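Local coordinates for conserved hypothetical protein (Agrobacterium tumefaciens, PDB 2FEX) that is of unknown function but belongs to the DJ-1/PfpI family, whose members share an alpha/beta fold with class I glutamine amidotransferases, at residues P52-S55 with Y56-D60; S105-G109 with T110-N114; E164-S168 with L169-G173. All coordinates share one frame; numbering follows the deposited sequence.

How the contacts relate
The three contacts are turns that end elements of one DJ-1/PfpI-type alpha/beta fold, and they come one after another along the chain. Contact 1 leaves strand 54-55, at one edge of the central sheet; contact 2 finishes helix 102-109; contact 3 finishes helix 158-168 and leads to helix 174-180. None touches another: their centres lie 21 to 23 Å apart, and the nearest atoms about 9 Å (1 and 2), 12 Å (1 and 3) and 10 Å (2 and 3). Helix 84-92 is shared by contacts 1 and 2, whereas contact 3 packs on strand 96-100. Each turn redirects the chain with local backbone bonds, in contact 1 joined by Arg-89 of helix 84-92.

Contact 1 of 3, residues P52-S55 with Y56-D60; sequences PDTS and YDALD
Two flat groups lie near Ser-55: the carboxylate of Asp-57 and the ring of Tyr-56. The hydroxyl of Ser-55 comes down on the carboxylate from above its plane, 54° out of it, and OG donates to Asp-57 OD1 over 2.7 Å. Both side chains reach this bond from the same kind of rotamer, with Ser-55 OG and Asp-57 CG each set between the backbone N and the carbonyl carbon. Asp-57 was modelled in two conformers, so the bond belongs to the conformer described and is doubtful for the other. The Tyr-56 ring has the carbonyl carbon of Ser-55 at its edge, near its plane, while its hydroxyl runs inward to a hydrogen bond with Leu-8 O. The chain here leaves strand 54-55, an edge strand that pairs with strand 31-36 in the central sheet of this DJ-1/PfpI fold, and turns at once into the 3-10 segment 56-58. That turn is tied by Ala-58 N, which donates to Ser-55 O at 3.1 Å; the donor sits well above the carbonyl plane, and the N-H points only moderately straight, at 146°. One residue on, Leu-59 N repeats the step to Tyr-56 O, also at 3.1 Å. Arg-89 of helix 84-92 bonds the carbonyl oxygens of Tyr-56 and Leu-59 through NH1, so the turn is also held from outside. Thr-54 faces the turn with both branches. Its hydroxyl lies anti to the backbone N, which brings OG1 within 3.2 Å of the Ala-58 methyl CB. The other branch goes to the apolar side: CG2 meets Leu-59 CD2 at 3.7 Å, the two side chains passing at a slant. Leu-59 CG also lies 3.6 Å from Ser-55 O, laying the leucine against the strand end.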
loop_
_atom_site.group_PDB
_atom_site.type_symbol
_atom_site.label_atom_id
_atom_site.label_comp_id
_atom_site.label_asym_id
_atom_site.label_seq_id
_atom_site.Cartn_x
_atom_site.Cartn_y
_atom_site.Cartn_z
ATOM N N PRO A 52 -0.979 14.466 8.051
ATOM C CA PRO A 52 -2.079 13.773 8.709
ATOM C C PRO A 52 -3.245 14.738 9.059
ATOM O O PRO A 52 -3.126 15.988 8.929
ATOM C CB PRO A 52 -1.443 13.285 10.011
ATOM C CG PRO A 52 -0.529 14.441 10.389
ATOM C CD PRO A 52 0.106 14.807 9.009
ATOM N N ASP A 53 -4.344 14.165 9.536
ATOM C CA ASP A 53 -5.437 14.946 10.064
ATOM C C ASP A 53 -5.186 15.509 11.458
ATOM O O ASP A 53 -5.645 16.608 11.773
ATOM C CB ASP A 53 -6.688 14.059 10.139
ATOM C CG ASP A 53 -7.080 13.523 8.762
ATOM O OD1 ASP A 53 -7.425 14.391 7.897
ATOM O OD2 ASP A 53 -7.007 12.310 8.545
ATOM N N THR A 54 -4.477 14.722 12.293
ATOM C CA THR A 54 -4.378 15.093 13.692
ATOM C C THR A 54 -3.156 14.445 14.351
ATOM O O THR A 54 -2.323 13.825 13.640
ATOM C CB THR A 54 -5.730 14.685 14.389
ATOM O OG1 THR A 54 -5.840 15.375 15.630
ATOM C CG2 THR A 54 -5.785 13.165 14.570
ATOM N N SER A 55 -3.030 14.654 15.675
ATOM C CA SER A 55 -1.918 14.073 16.421
ATOM C C SER A 55 -2.475 12.892 17.234
ATOM O O SER A 55 -3.688 12.773 17.508
ATOM C CB SER A 55 -1.376 15.112 17.446
ATOM O OG SER A 55 -2.440 15.556 18.309
ATOM N N TYR A 56 -1.552 12.057 17.721
ATOM C CA TYR A 56 -1.948 10.907 18.559
ATOM C C TYR A 56 -2.716 11.397 19.802
ATOM O O TYR A 56 -3.692 10.760 20.210
ATOM C CB TYR A 56 -0.720 10.164 19.055
ATOM C CG TYR A 56 -0.042 9.236 18.057
ATOM C CD1 TYR A 56 -0.265 9.360 16.673
ATOM C CD2 TYR A 56 0.937 8.311 18.522
ATOM C CE1 TYR A 56 0.430 8.496 15.771
ATOM C CE2 TYR A 56 1.629 7.477 17.668
ATOM C CZ TYR A 56 1.400 7.575 16.298
ATOM O OH TYR A 56 2.059 6.760 15.433
ATOM N N ASP A 57 -2.274 12.523 20.393
ATOM C CA ASP A 57 -2.843 12.912 21.666
ATOM C C ASP A 57 -4.271 13.465 21.479
ATOM O O ASP A 57 -4.993 13.600 22.463
ATOM C CB ASP A 57 -1.950 13.952 22.329
ATOM C CG ASP A 57 -1.742 15.162 21.435
ATOM O OD1 ASP A 57 -0.931 15.079 20.480
ATOM O OD2 ASP A 57 -2.432 16.166 21.641
ATOM N N ALA A 58 -4.669 13.746 20.243
ATOM C CA ALA A 58 -6.029 14.203 19.996
ATOM C C ALA A 58 -6.994 13.067 19.635
ATOM O O ALA A 58 -8.210 13.322 19.435
ATOM C CB ALA A 58 -6.051 15.257 18.861
ATOM N N LEU A 59 -6.491 11.846 19.519
ATOM C CA LEU A 59 -7.380 10.740 19.154
ATOM C C LEU A 59 -8.236 10.367 20.378
ATOM O O LEU A 59 -7.682 10.012 21.447
ATOM C CB LEU A 59 -6.543 9.530 18.708
ATOM C CG LEU A 59 -5.714 9.748 17.443
ATOM C CD1 LEU A 59 -4.885 8.491 17.186
ATOM C CD2 LEU A 59 -6.691 9.986 16.200
ATOM N N ASP A 60 -9.563 10.429 20.230
ATOM C CA ASP A 60 -10.449 10.187 21.357
ATOM C C ASP A 60 -11.333 8.966 21.010
ATOM O O ASP A 60 -12.088 8.997 20.026
ATOM C CB ASP A 60 -11.270 11.445 21.602
ATOM C CG ASP A 60 -12.088 11.366 22.845
ATOM O OD1 ASP A 60 -12.405 10.220 23.254
ATOM O OD2 ASP A 60 -12.447 12.461 23.378
#

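Contact 2 of 3, residues S105-G109 with T110-N114; sequences SALGG and TGVLN
An ST turn built on Thr-110 finishes helix 102-109, the helix that follows a probable nucleophile elbow of the DJ-1/PfpI fold. Thr-110 OG1 works both ways. It donates to Leu-107 O at 2.7 Å, in the carbonyl plane and on a lone pair, and accepts from Val-112 N at 3.2 Å along a fairly straight N-H (154°). A chi1 of 73° makes this possible, holding the hydroxyl between the backbone N and the carbonyl carbon so that it folds back over the last turn. Leu-107 O is gripped twice, since Thr-110 N also reaches it at 3.0 Å, from above the carbonyl plane. The next carbonyl, Gly-108 O, takes Gly-111 N at 3.1 Å. Gly-111 then leaves the helical path with a positive phi of 89°, a conformation that glycine reaches easily, and opens a type I turn to Asn-114. Leu-113 comes back over the helix, its CD1 lying 3.4 Å from Gly-108 N and against its CA. One water joins the last helical turn to the loop, donating to Gly-108 O and Asn-114 OD1 and accepting from Leu-113 N at 2.9 Å.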
loop_
_atom_site.group_PDB
_atom_site.type_symbol
_atom_site.label_atom_id
_atom_site.label_comp_id
_atom_site.label_asym_id
_atom_site.label_seq_id
_atom_site.Cartn_x
_atom_site.Cartn_y
_atom_site.Cartn_z
ATOM N N SER A 105 4.786 -6.007 17.474
ATOM C CA SER A 105 5.698 -6.213 18.619
ATOM C C SER A 105 5.616 -5.005 19.575
ATOM O O SER A 105 5.663 -5.184 20.786
ATOM C CB SER A 105 7.124 -6.418 18.101
ATOM O OG SER A 105 7.173 -7.649 17.337
ATOM N N ALA A 106 5.475 -3.802 19.022
ATOM C CA ALA A 106 5.258 -2.654 19.892
ATOM C C ALA A 106 3.999 -2.820 20.758
ATOM O O ALA A 106 4.040 -2.484 21.972
ATOM C CB ALA A 106 5.216 -1.354 19.050
ATOM N N LEU A 107 2.896 -3.364 20.186
ATOM C CA LEU A 107 1.703 -3.657 20.996
ATOM C C LEU A 107 2.037 -4.668 22.096
ATOM O O LEU A 107 1.600 -4.514 23.218
ATOM C CB LEU A 107 0.581 -4.228 20.143
ATOM C CG LEU A 107 -0.102 -3.228 19.221
ATOM C CD1 LEU A 107 -1.270 -3.961 18.598
ATOM C CD2 LEU A 107 -0.640 -1.974 20.035
ATOM N N GLY A 108 2.828 -5.691 21.768
ATOM C CA GLY A 108 3.266 -6.622 22.822
ATOM C C GLY A 108 3.946 -5.871 23.969
ATOM O O GLY A 108 3.813 -6.228 25.132
ATOM N N GLY A 109 4.669 -4.800 23.648
ATOM C CA GLY A 109 5.392 -4.016 24.690
ATOM C C GLY A 109 4.470 -3.195 25.609
ATOM O O GLY A 109 4.882 -2.784 26.704
ATOM N N THR A 110 3.219 -2.988 25.177
ATOM C CA THR A 110 2.183 -2.369 26.039
ATOM C C THR A 110 1.512 -3.341 26.991
ATOM O O THR A 110 0.704 -2.904 27.850
ATOM C CB THR A 110 1.043 -1.700 25.210
ATOM O OG1 THR A 110 0.207 -2.738 24.623
ATOM C CG2 THR A 110 1.629 -0.721 24.159
ATOM N N GLY A 111 1.780 -4.648 26.826
ATOM C CA GLY A 111 1.102 -5.688 27.619
ATOM C C GLY A 111 -0.210 -6.200 27.022
ATOM O O GLY A 111 -0.773 -7.197 27.535
ATOM N N VAL A 112 -0.702 -5.558 25.945
ATOM C CA VAL A 112 -2.023 -5.885 25.407
ATOM C C VAL A 112 -2.097 -7.295 24.778
ATOM O O VAL A 112 -3.187 -7.839 24.530
ATOM C CB VAL A 112 -2.484 -4.790 24.412
ATOM C CG1 VAL A 112 -1.755 -4.903 23.053
ATOM C CG2 VAL A 112 -3.973 -4.825 24.256
ATOM N N LEU A 113 -0.927 -7.875 24.470
ATOM C CA LEU A 113 -0.933 -9.239 23.894
ATOM C C LEU A 113 -0.803 -10.332 24.970
ATOM O O LEU A 113 -0.662 -11.494 24.638
ATOM C CB LEU A 113 0.183 -9.397 22.853
ATOM C CG LEU A 113 0.218 -8.334 21.783
ATOM C CD1 LEU A 113 1.326 -8.614 20.723
ATOM C CD2 LEU A 113 -1.176 -8.196 21.135
ATOM N N ASN A 114 -0.785 -9.959 26.261
ATOM C CA ASN A 114 -0.485 -10.969 27.312
ATOM C C ASN A 114 -1.542 -12.077 27.450
ATOM O O ASN A 114 -1.212 -13.207 27.854
ATOM C CB ASN A 114 -0.308 -10.301 28.668
ATOM C CG ASN A 114 0.985 -9.469 28.779
ATOM O OD1 ASN A 114 1.805 -9.397 27.843
ATOM N ND2 ASN A 114 1.140 -8.773 29.945
HETATM O O HOH W 1 1.743 -8.001 25.531
#

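Contact 3 of 3, residues E164-S168 with L169-G173; sequences EILKS and LGLFG
A Schellman motif ends helix 158-168, with Gly-170 as the residue of positive phi (65°) that breaks the spiral. Two bonds run back into the last turn and define it: Leu-171 N donates to Leu-166 O at 2.9 Å, nearly straight at 160°, and Gly-170 N donates to Lys-167 O at 3.0 Å. Just before them, Leu-169 N keeps the ordinary helical bond to Ile-165 O at 3.1 Å. Carbonyl groups at a helix end thereby find donors in the chain that follows, which is the general use of this cap. The apolar partnership that commonly goes with the motif is present too. Leu-166 and Leu-171 cross at about a right angle, and Leu-166 CD2 touches Leu-171 CB at 4.1 Å, so these leucines join the outgoing chain to the helix. One residue further, Phe-172 turns back beside the helix because its CG stands anti to the backbone N (chi1 -164°). The extended chain of Lys-167 runs side by side with it in the same direction. Its carbons do the touching: CE approaches Phe-172 CD2 to 3.5 Å, coming obliquely to the ring, and CG packs on Phe-172 CB at 3.6 Å. On another flank, Ile-165 and Leu-169 lie alongside each other, with CG2 of the isoleucine 4.1 Å from CD1 of the leucine. Phe-172 is also the centre of an inverse gamma turn, after which Gly-173 takes the N-cap position of the next helix. In the fold, Ile-165 and Leu-169 rest on Leu-96 of strand 96-100 of the central sheet. Leu-166 reaches Leu-20 of helix 18-27 and, together with Phe-172, Leu-180 of helix 174-180, so the end of helix 158-168 touches strand 96-100 and both of these helices.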
loop_
_atom_site.group_PDB
_atom_site.type_symbol
_atom_site.label_atom_id
_atom_site.label_comp_id
_atom_site.label_asym_id
_atom_site.label_seq_id
_atom_site.Cartn_x
_atom_site.Cartn_y
_atom_site.Cartn_z
ATOM N N GLU A 164 -9.393 -8.931 8.889
ATOM C CA GLU A 164 -9.728 -9.160 10.318
ATOM C C GLU A 164 -10.199 -7.855 10.996
ATOM O O GLU A 164 -11.063 -7.894 11.879
ATOM C CB GLU A 164 -8.556 -9.765 11.092
ATOM C CG GLU A 164 -8.214 -11.196 10.665
ATOM C CD GLU A 164 -9.337 -12.219 10.986
ATOM O OE1 GLU A 164 -10.323 -11.925 11.743
ATOM O OE2 GLU A 164 -9.240 -13.347 10.445
ATOM N N ILE A 165 -9.656 -6.705 10.555
ATOM C CA ILE A 165 -10.098 -5.414 11.092
ATOM C C ILE A 165 -11.536 -5.192 10.686
ATOM O O ILE A 165 -12.404 -4.859 11.540
ATOM C CB ILE A 165 -9.212 -4.272 10.568
ATOM C CG1 ILE A 165 -7.827 -4.422 11.245
ATOM C CG2 ILE A 165 -9.820 -2.881 10.831
ATOM C CD1 ILE A 165 -6.685 -3.628 10.595
ATOM N N LEU A 166 -11.816 -5.418 9.398
ATOM C CA LEU A 166 -13.187 -5.270 8.921
ATOM C C LEU A 166 -14.173 -6.232 9.593
ATOM O O LEU A 166 -15.254 -5.807 9.967
ATOM C CB LEU A 166 -13.251 -5.434 7.414
ATOM C CG LEU A 166 -12.538 -4.297 6.663
ATOM C CD1 LEU A 166 -12.591 -4.632 5.203
ATOM C CD2 LEU A 166 -13.156 -2.898 7.006
ATOM N N LYS A 167 -13.776 -7.485 9.769
ATOM C CA LYS A 167 -14.643 -8.435 10.485
ATOM C C LYS A 167 -14.923 -7.975 11.911
ATOM O O LYS A 167 -16.083 -8.031 12.360
ATOM C CB LYS A 167 -14.030 -9.834 10.519
ATOM C CG LYS A 167 -14.030 -10.514 9.122
ATOM C CD LYS A 167 -13.445 -11.917 9.282
ATOM C CE LYS A 167 -13.737 -12.744 8.029
ATOM N NZ LYS A 167 -13.250 -14.164 8.134
ATOM N N SER A 168 -13.875 -7.542 12.629
ATOM C CA SER A 168 -14.035 -7.046 14.019
ATOM C C SER A 168 -15.081 -5.930 14.107
ATOM O O SER A 168 -15.876 -5.850 15.082
ATOM C CB SER A 168 -12.715 -6.544 14.602
ATOM O OG SER A 168 -12.909 -5.994 15.909
ATOM N N LEU A 169 -15.099 -5.075 13.086
ATOM C CA LEU A 169 -16.012 -3.940 13.024
ATOM C C LEU A 169 -17.404 -4.260 12.444
ATOM O O LEU A 169 -18.251 -3.346 12.325
ATOM C CB LEU A 169 -15.338 -2.777 12.261
ATOM C CG LEU A 169 -14.094 -2.186 12.948
ATOM C CD1 LEU A 169 -13.358 -1.225 12.008
ATOM C CD2 LEU A 169 -14.522 -1.429 14.222
ATOM N N GLY A 170 -17.650 -5.533 12.146
ATOM C CA GLY A 170 -18.935 -5.964 11.525
ATOM C C GLY A 170 -19.112 -5.381 10.121
ATOM O O GLY A 170 -20.252 -5.227 9.633
ATOM N N LEU A 171 -18.008 -5.110 9.426
ATOM C CA LEU A 171 -18.034 -4.490 8.108
ATOM C C LEU A 171 -17.627 -5.422 6.971
ATOM O O LEU A 171 -17.474 -4.956 5.837
ATOM C CB LEU A 171 -17.117 -3.265 8.030
ATOM C CG LEU A 171 -17.522 -2.186 9.013
ATOM C CD1 LEU A 171 -16.414 -1.131 8.923
ATOM C CD2 LEU A 171 -18.947 -1.636 8.761
ATOM N N PHE A 172 -17.422 -6.707 7.258
ATOM C CA PHE A 172 -16.938 -7.597 6.205
ATOM C C PHE A 172 -18.119 -8.289 5.514
ATOM O O PHE A 172 -18.334 -9.483 5.679
ATOM C CB PHE A 172 -15.934 -8.617 6.752
ATOM C CG PHE A 172 -15.129 -9.302 5.705
ATOM C CD1 PHE A 172 -14.249 -8.591 4.890
ATOM C CD2 PHE A 172 -15.247 -10.723 5.547
ATOM C CE1 PHE A 172 -13.484 -9.284 3.904
ATOM C CE2 PHE A 172 -14.468 -11.415 4.616
ATOM C CZ PHE A 172 -13.609 -10.711 3.782
ATOM N N GLY A 173 -18.876 -7.498 4.777
ATOM C CA GLY A 173 -20.020 -8.020 4.017
ATOM C C GLY A 173 -19.579 -8.514 2.653
ATOM O O GLY A 173 -18.372 -8.618 2.342
#